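Cysteine synthase 3 (Entamoeba histolytica, PDB 6KR5) probably catalyses the pyridoxal-phosphate-dependent formation of L-cysteine from O-acetyl-L-serine and sulfide. Local coordinates at residues B[175-178]-B[183-186]; B[290-295]-B[300-305]. One frame throughout, in Å; residues are numbered along the deposited sequence.

Interaction 1: B[175-178]-B[183-186]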
ATOM      1  N   GLU B 175      -5.970  -3.117  18.769  1.00 20.67           N
ATOM      2  CA  GLU B 175      -5.190  -4.032  17.946  1.00 21.65           C
ATOM      3  C   GLU B 175      -3.855  -4.362  18.600  1.00 21.60           C
ATOM      4  O   GLU B 175      -3.436  -5.524  18.605  1.00 20.19           O
ATOM      5  CB  GLU B 175      -4.972  -3.430  16.560  1.00 19.86           C
ATOM      6  CG  GLU B 175      -6.256  -3.302  15.757  1.00 23.47           C
ATOM      7  CD  GLU B 175      -6.145  -2.307  14.620  1.00 24.83           C
ATOM      8  OE1 GLU B 175      -5.035  -2.164  14.066  1.00 20.95           O
ATOM      9  OE2 GLU B 175      -7.168  -1.688  14.271  1.00 22.48           O
ATOM     10  N   ILE B 176      -3.162  -3.358  19.142  1.00 22.78           N
ATOM     11  CA  ILE B 176      -1.901  -3.630  19.837  1.00 19.82           C
ATOM     12  C   ILE B 176      -2.147  -4.495  21.064  1.00 21.87           C
ATOM     13  O   ILE B 176      -1.400  -5.445  21.335  1.00 22.29           O
ATOM     14  CB  ILE B 176      -1.197  -2.317  20.214  1.00 20.91           C
ATOM     15  CG1 ILE B 176      -0.767  -1.572  18.946  1.00 21.96           C
ATOM     16  CG2 ILE B 176       0.011  -2.608  21.115  1.00 21.90           C
ATOM     17  CD1 ILE B 176      -0.462  -0.112  19.187  1.00 20.86           C
ATOM     18  N   TRP B 177      -3.196  -4.175  21.824  1.00 22.19           N
ATOM     19  CA  TRP B 177      -3.505  -4.946  23.022  1.00 22.38           C
ATOM     20  C   TRP B 177      -3.762  -6.406  22.677  1.00 22.96           C
ATOM     21  O   TRP B 177      -3.197  -7.313  23.294  1.00 23.55           O
ATOM     22  CB  TRP B 177      -4.709  -4.340  23.734  1.00 23.65           C
ATOM     23  CG  TRP B 177      -4.966  -5.002  25.047  1.00 23.30           C
ATOM     24  CD1 TRP B 177      -6.006  -5.831  25.358  1.00 27.50           C
ATOM     25  CD2 TRP B 177      -4.146  -4.920  26.214  1.00 20.84           C
ATOM     26  NE1 TRP B 177      -5.890  -6.258  26.668  1.00 25.98           N
ATOM     27  CE2 TRP B 177      -4.757  -5.708  27.211  1.00 25.42           C
ATOM     28  CE3 TRP B 177      -2.962  -4.241  26.521  1.00 22.27           C
ATOM     29  CZ2 TRP B 177      -4.218  -5.835  28.493  1.00 26.75           C
ATOM     30  CZ3 TRP B 177      -2.423  -4.375  27.789  1.00 27.61           C
ATOM     31  CH2 TRP B 177      -3.054  -5.166  28.761  1.00 28.07           C
ATOM     32  N   GLU B 178      -4.606  -6.649  21.677  1.00 22.34           N
ATOM     33  CA  GLU B 178      -4.949  -8.020  21.315  1.00 22.74           C
ATOM     34  C   GLU B 178      -3.764  -8.747  20.684  1.00 24.72           C
ATOM     35  O   GLU B 178      -3.471  -9.897  21.032  1.00 24.80           O
ATOM     36  CB  GLU B 178      -6.146  -8.024  20.362  1.00 24.86           C
ATOM     37  CG  GLU B 178      -7.475  -7.629  20.994  1.00 24.52           C
ATOM     38  CD  GLU B 178      -8.048  -8.714  21.886  1.00 36.90           C
ATOM     39  OE1 GLU B 178      -7.817  -9.906  21.600  1.00 44.79           O
ATOM     40  OE2 GLU B 178      -8.742  -8.372  22.868  1.00 43.63           O
ATOM     41  N   GLU B 183       1.011  -7.902  26.315  1.00 24.10           N
ATOM     42  CA  GLU B 183       2.425  -7.851  26.674  1.00 24.67           C
ATOM     43  C   GLU B 183       3.085  -6.509  26.369  1.00 24.28           C
ATOM     44  O   GLU B 183       4.203  -6.280  26.846  1.00 25.06           O
ATOM     45  CB  GLU B 183       3.205  -8.959  25.951  1.00 25.31           C
ATOM     46  CG  GLU B 183       2.772 -10.387  26.296  1.00 30.36           C
ATOM     47  CD  GLU B 183       3.062 -10.757  27.735  1.00 45.33           C
ATOM     48  OE1 GLU B 183       4.036 -10.214  28.301  1.00 44.18           O
ATOM     49  OE2 GLU B 183       2.317 -11.588  28.301  1.00 50.56           O
ATOM     50  N   VAL B 184       2.433  -5.633  25.594  1.00 22.60           N
ATOM     51  CA  VAL B 184       3.041  -4.364  25.187  1.00 21.19           C
ATOM     52  C   VAL B 184       3.534  -3.608  26.412  1.00 23.39           C
ATOM     53  O   VAL B 184       2.803  -3.431  27.391  1.00 23.52           O
ATOM     54  CB  VAL B 184       2.042  -3.528  24.353  1.00 21.92           C
ATOM     55  CG1 VAL B 184       0.717  -3.327  25.087  1.00 21.21           C
ATOM     56  CG2 VAL B 184       2.652  -2.178  23.953  1.00 21.37           C
ATOM     57  N   ASP B 185       4.782  -3.152  26.354  1.00 22.03           N
ATOM     58  CA  ASP B 185       5.402  -2.426  27.456  1.00 25.03           C
ATOM     59  C   ASP B 185       5.673  -0.967  27.138  1.00 23.20           C
ATOM     60  O   ASP B 185       5.588  -0.123  28.026  1.00 24.82           O
ATOM     61  CB  ASP B 185       6.729  -3.078  27.853  1.00 25.85           C
ATOM     62  CG  ASP B 185       6.546  -4.396  28.576  1.00 27.86           C
ATOM     63  OD1 ASP B 185       5.788  -4.428  29.573  1.00 29.86           O
ATOM     64  OD2 ASP B 185       7.169  -5.395  28.153  1.00 26.26           O
ATOM     65  N   ILE B 186       6.053  -0.672  25.900  1.00 23.33           N
ATOM     66  CA  ILE B 186       6.408   0.679  25.475  1.00 21.73           C
ATOM     67  C   ILE B 186       5.744   0.893  24.127  1.00 18.10           C
ATOM     68  O   ILE B 186       5.731  -0.022  23.301  1.00 21.53           O
ATOM     69  CB  ILE B 186       7.940   0.862  25.373  1.00 21.76           C
ATOM     70  CG1 ILE B 186       8.628   0.420  26.673  1.00 23.84           C
ATOM     71  CG2 ILE B 186       8.294   2.309  25.039  1.00 21.88           C
ATOM     72  CD1 ILE B 186      10.124   0.499  26.632  1.00 25.61           C
TER
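Val-184 packs against two side chains, Ile-176 and Trp-177, late in helix 169-179. The branch methyl CG2 of Ile-176 meets the fork of the valine: it lies 3.9 Å from Val-184 CG2 and is about equally close to the CB behind it. The two side chains cross at roughly a right angle; only the branch methyl CG2 rests on the valine, and CG1 of Ile-176 leads away from it. CG2 of Ile-176 stands anti to the backbone N, with CG1 anti to the carbonyl carbon (chi1 -66°), and this sends the short branch to Val-184. Trp-177 reaches the same valine by another route. Its CB leaves the helix away from 183-186, but the six-membered part of the indole swings back, and CE3 comes within 4.1 Å of Val-184 CG1. The methyl approaches the ring obliquely. Val-184 CG1 sits between its backbone N and carbonyl carbon (chi1 54°), which brings this methyl beside Trp-177 CE3 while it still borders Ile-176 CG2. Both Ile-176 and Val-184 also touch Val-303 of strand 301-306, and Val-200 of helix 195-207 adds to the isoleucine's surroundings. Thr-180 OG1 links the two backbones, hydrogen-bonded to Ile-176 O and to Val-184 N. The segments form part of an alpha-to-beta connection in the fold of pyridoxal-phosphate-dependent cysteine synthases, with the side chain of Ile-176 about 12 Å from the bound cofactor. No hydrogen bond joins the two segments directly; their contact is apolar, so shape and burial of methyls hold the helix end over the approach to strand 186-190, while the threonine bridge supplies the polar component.

Interaction 2: B[290-295]-B[300-305]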
ATOM      1  N   LYS B 290      16.841   2.888  20.112  1.00 22.70           N
ATOM      2  CA  LYS B 290      17.526   3.484  21.259  1.00 21.30           C
ATOM      3  C   LYS B 290      16.844   3.082  22.555  1.00 24.45           C
ATOM      4  O   LYS B 290      17.513   2.767  23.549  1.00 27.06           O
ATOM      5  CB  LYS B 290      17.571   5.004  21.116  1.00 23.83           C
ATOM      6  CG  LYS B 290      18.391   5.453  19.933  1.00 27.32           C
ATOM      7  CD  LYS B 290      18.539   6.958  19.894  1.00 27.51           C
ATOM      8  CE  LYS B 290      19.501   7.349  18.793  1.00 33.58           C
ATOM      9  NZ  LYS B 290      19.668   8.819  18.654  1.00 39.73           N
ATOM     10  N   GLU B 291      15.513   3.079  22.561  1.00 26.39           N
ATOM     11  CA  GLU B 291      14.782   2.615  23.733  1.00 23.91           C
ATOM     12  C   GLU B 291      15.144   1.171  24.066  1.00 25.67           C
ATOM     13  O   GLU B 291      15.350   0.824  25.236  1.00 26.79           O
ATOM     14  CB  GLU B 291      13.283   2.762  23.479  1.00 28.86           C
ATOM     15  CG  GLU B 291      12.436   2.664  24.720  1.00 30.24           C
ATOM     16  CD  GLU B 291      12.527   3.904  25.586  1.00 26.88           C
ATOM     17  OE1 GLU B 291      12.962   4.976  25.095  1.00 27.55           O
ATOM     18  OE2 GLU B 291      12.161   3.798  26.771  1.00 29.54           O
ATOM     19  N   ALA B 292      15.258   0.322  23.041  1.00 24.39           N
ATOM     20  CA  ALA B 292      15.588  -1.086  23.218  1.00 22.59           C
ATOM     21  C   ALA B 292      17.009  -1.302  23.721  1.00 28.88           C
ATOM     22  O   ALA B 292      17.340  -2.420  24.134  1.00 30.04           O
ATOM     23  CB  ALA B 292      15.385  -1.832  21.893  1.00 22.91           C
ATOM     24  N   GLY B 293      17.853  -0.279  23.682  1.00 25.65           N
ATOM     25  CA  GLY B 293      19.204  -0.374  24.189  1.00 26.41           C
ATOM     26  C   GLY B 293      19.384   0.011  25.640  1.00 30.70           C
ATOM     27  O   GLY B 293      20.491  -0.135  26.169  1.00 34.58           O
ATOM     28  N   LYS B 294      18.340   0.495  26.304  1.00 27.65           N
ATOM     29  CA  LYS B 294      18.452   0.922  27.693  1.00 26.57           C
ATOM     30  C   LYS B 294      18.375  -0.280  28.619  1.00 33.60           C
ATOM     31  O   LYS B 294      17.606  -1.214  28.382  1.00 30.83           O
ATOM     32  CB  LYS B 294      17.351   1.922  28.034  1.00 28.11           C
ATOM     33  CG  LYS B 294      17.388   3.166  27.156  1.00 29.15           C
ATOM     34  CD  LYS B 294      16.280   4.140  27.497  1.00 32.15           C
ATOM     35  CE  LYS B 294      16.387   5.387  26.640  1.00 37.30           C
ATOM     36  NZ  LYS B 294      15.230   6.291  26.827  1.00 33.79           N
ATOM     37  N   VAL B 295      19.190  -0.256  29.679  1.00 36.85           N
ATOM     38  CA  VAL B 295      19.327  -1.447  30.509  1.00 33.89           C
ATOM     39  C   VAL B 295      18.012  -1.785  31.198  1.00 29.70           C
ATOM     40  O   VAL B 295      17.672  -2.965  31.346  1.00 36.81           O
ATOM     41  CB  VAL B 295      20.473  -1.270  31.524  1.00 34.50           C
ATOM     42  CG1 VAL B 295      20.585  -2.502  32.409  1.00 37.09           C
ATOM     43  CG2 VAL B 295      21.782  -1.021  30.801  1.00 44.28           C
ATOM     44  N   LYS B 300      11.644  -6.244  27.365  1.00 25.94           N
ATOM     45  CA  LYS B 300      10.348  -5.614  27.201  1.00 26.27           C
ATOM     46  C   LYS B 300       9.848  -5.771  25.769  1.00 24.18           C
ATOM     47  O   LYS B 300      10.609  -6.070  24.847  1.00 25.94           O
ATOM     48  CB  LYS B 300      10.412  -4.135  27.579  1.00 26.25           C
ATOM     49  CG  LYS B 300      10.514  -3.902  29.093  1.00 25.72           C
ATOM     50  CD  LYS B 300      10.318  -2.446  29.483  1.00 28.99           C
ATOM     51  CE  LYS B 300      10.434  -2.288  30.997  1.00 36.04           C
ATOM     52  NZ  LYS B 300      10.205  -0.884  31.441  1.00 46.40           N
ATOM     53  N   THR B 301       8.538  -5.584  25.604  1.00 26.03           N
ATOM     54  CA  THR B 301       7.891  -5.580  24.296  1.00 24.25           C
ATOM     55  C   THR B 301       7.657  -4.127  23.898  1.00 22.16           C
ATOM     56  O   THR B 301       6.855  -3.421  24.519  1.00 24.69           O
ATOM     57  CB  THR B 301       6.582  -6.365  24.318  1.00 25.73           C
ATOM     58  OG1 THR B 301       6.862  -7.744  24.587  1.00 26.19           O
ATOM     59  CG2 THR B 301       5.882  -6.274  22.963  1.00 23.18           C
ATOM     60  N   ILE B 302       8.362  -3.689  22.863  1.00 22.30           N
ATOM     61  CA  ILE B 302       8.362  -2.305  22.406  1.00 20.66           C
ATOM     62  C   ILE B 302       7.631  -2.261  21.071  1.00 22.69           C
ATOM     63  O   ILE B 302       8.032  -2.945  20.121  1.00 25.10           O
ATOM     64  CB  ILE B 302       9.801  -1.783  22.277  1.00 22.67           C
ATOM     65  CG1 ILE B 302      10.474  -1.787  23.649  1.00 26.54           C
ATOM     66  CG2 ILE B 302       9.835  -0.399  21.657  1.00 23.46           C
ATOM     67  CD1 ILE B 302      11.971  -1.785  23.592  1.00 25.40           C
ATOM     68  N   VAL B 303       6.554  -1.473  20.999  1.00 21.68           N
ATOM     69  CA  VAL B 303       5.719  -1.372  19.802  1.00 20.08           C
ATOM     70  C   VAL B 303       5.933   0.001  19.182  1.00 18.05           C
ATOM     71  O   VAL B 303       5.818   1.020  19.868  1.00 20.00           O
ATOM     72  CB  VAL B 303       4.230  -1.589  20.120  1.00 18.43           C
ATOM     73  CG1 VAL B 303       3.368  -1.299  18.881  1.00 22.36           C
ATOM     74  CG2 VAL B 303       3.992  -3.009  20.615  1.00 22.96           C
ATOM     75  N   ILE B 304       6.206   0.028  17.881  1.00 19.77           N
ATOM     76  CA  ILE B 304       6.551   1.254  17.171  1.00 20.04           C
ATOM     77  C   ILE B 304       5.538   1.445  16.050  1.00 19.29           C
ATOM     78  O   ILE B 304       5.386   0.565  15.198  1.00 19.58           O
ATOM     79  CB  ILE B 304       7.978   1.188  16.606  1.00 18.54           C
ATOM     80  CG1 ILE B 304       8.971   0.749  17.690  1.00 19.57           C
ATOM     81  CG2 ILE B 304       8.405   2.528  16.025  1.00 20.19           C
ATOM     82  CD1 ILE B 304      10.374   0.608  17.150  1.00 24.55           C
ATOM     83  N   ILE B 305       4.872   2.597  16.032  1.00 17.71           N
ATOM     84  CA  ILE B 305       3.956   2.925  14.941  1.00 18.40           C
ATOM     85  C   ILE B 305       4.766   3.334  13.721  1.00 20.08           C
ATOM     86  O   ILE B 305       5.640   4.204  13.812  1.00 19.34           O
ATOM     87  CB  ILE B 305       3.005   4.062  15.352  1.00 18.93           C
ATOM     88  CG1 ILE B 305       2.232   3.707  16.617  1.00 21.03           C
ATOM     89  CG2 ILE B 305       2.040   4.379  14.206  1.00 19.17           C
ATOM     90  CD1 ILE B 305       1.382   2.449  16.468  1.00 21.45           C
TER
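The terminal methyl of Ile-302 carries this contact alone on the strand side, with CD1 lying 3.7 Å from Ala-292 CA and 3.8 Å from Ala-292 CB. It therefore rests against both the backbone and the methyl of the alanine, at the end of helix 279-292. A looser approach, 4.4 Å between Glu-291 C and Ile-302 CD1, extends the same patch along the helix. Ile-302 reaches this far because its long branch is extended: CG1 is anti to the carbonyl carbon (chi1 -63°), and CD1 continues outward (chi2 159°). Around this apolar centre, Ile-44 and Ile-38 touch Ala-292, while Ile-186 of the neighbouring strand touches both Ile-302 and Glu-291. The backbone of Ile-302 is fixed in the mixed sheet by hydrogen bonds with Lys-43 and Leu-45. On the helix side, the polar end of Glu-291 is held by charge. Lys-294 NZ donates to Glu-291 OE1 over 3.1 Å, coming from above the carboxylate plane, 45° out of it, and the other oxygen, OE2, forms a salt bridge with Lys-212. Lys-294 NZ has a second acidic partner in Glu-253, whose carboxylate lies close to that of Glu-291, and the shared lysine probably offsets their mutual repulsion. The backbone turns as it leaves the helix, with Lys-294 N bonded to Glu-291 O at 3.2 Å; the same carbonyl oxygen also accepts a bond from Asn-297 ND2. This is helix-on-sheet packing in an alpha/beta domain, where the end of helix 279-292 packs on strand 301-306 through Ile-302. Across the two segments the attraction is purely apolar, whereas the charged groups of Glu-291 and Lys-294 tie the helix end and the turn after it to strands 212-218 and 253-257, further across the sheet.

How the interactions relate
From the N terminus, interaction 1 comes first, closing the short turn between helix 169-179 and the approach to strand 186-190. Interaction 2 opens over a hundred residues later and closes the turn between helix 279-292 and strand 301-306. The two loops are in series, neither nested nor crossed, yet their centres lie only 13 Å apart. They meet where 183-186 runs beside 300-305: Asp-185 N lies 2.8 Å from Thr-301 O and Ile-186 O lies 2.8 Å from Val-303 N, both probable hydrogen bonds, where strand 186-190 and the residue before it run parallel to strand 301-306. Together the contacts join two helix-to-strand connections through adjacent strands.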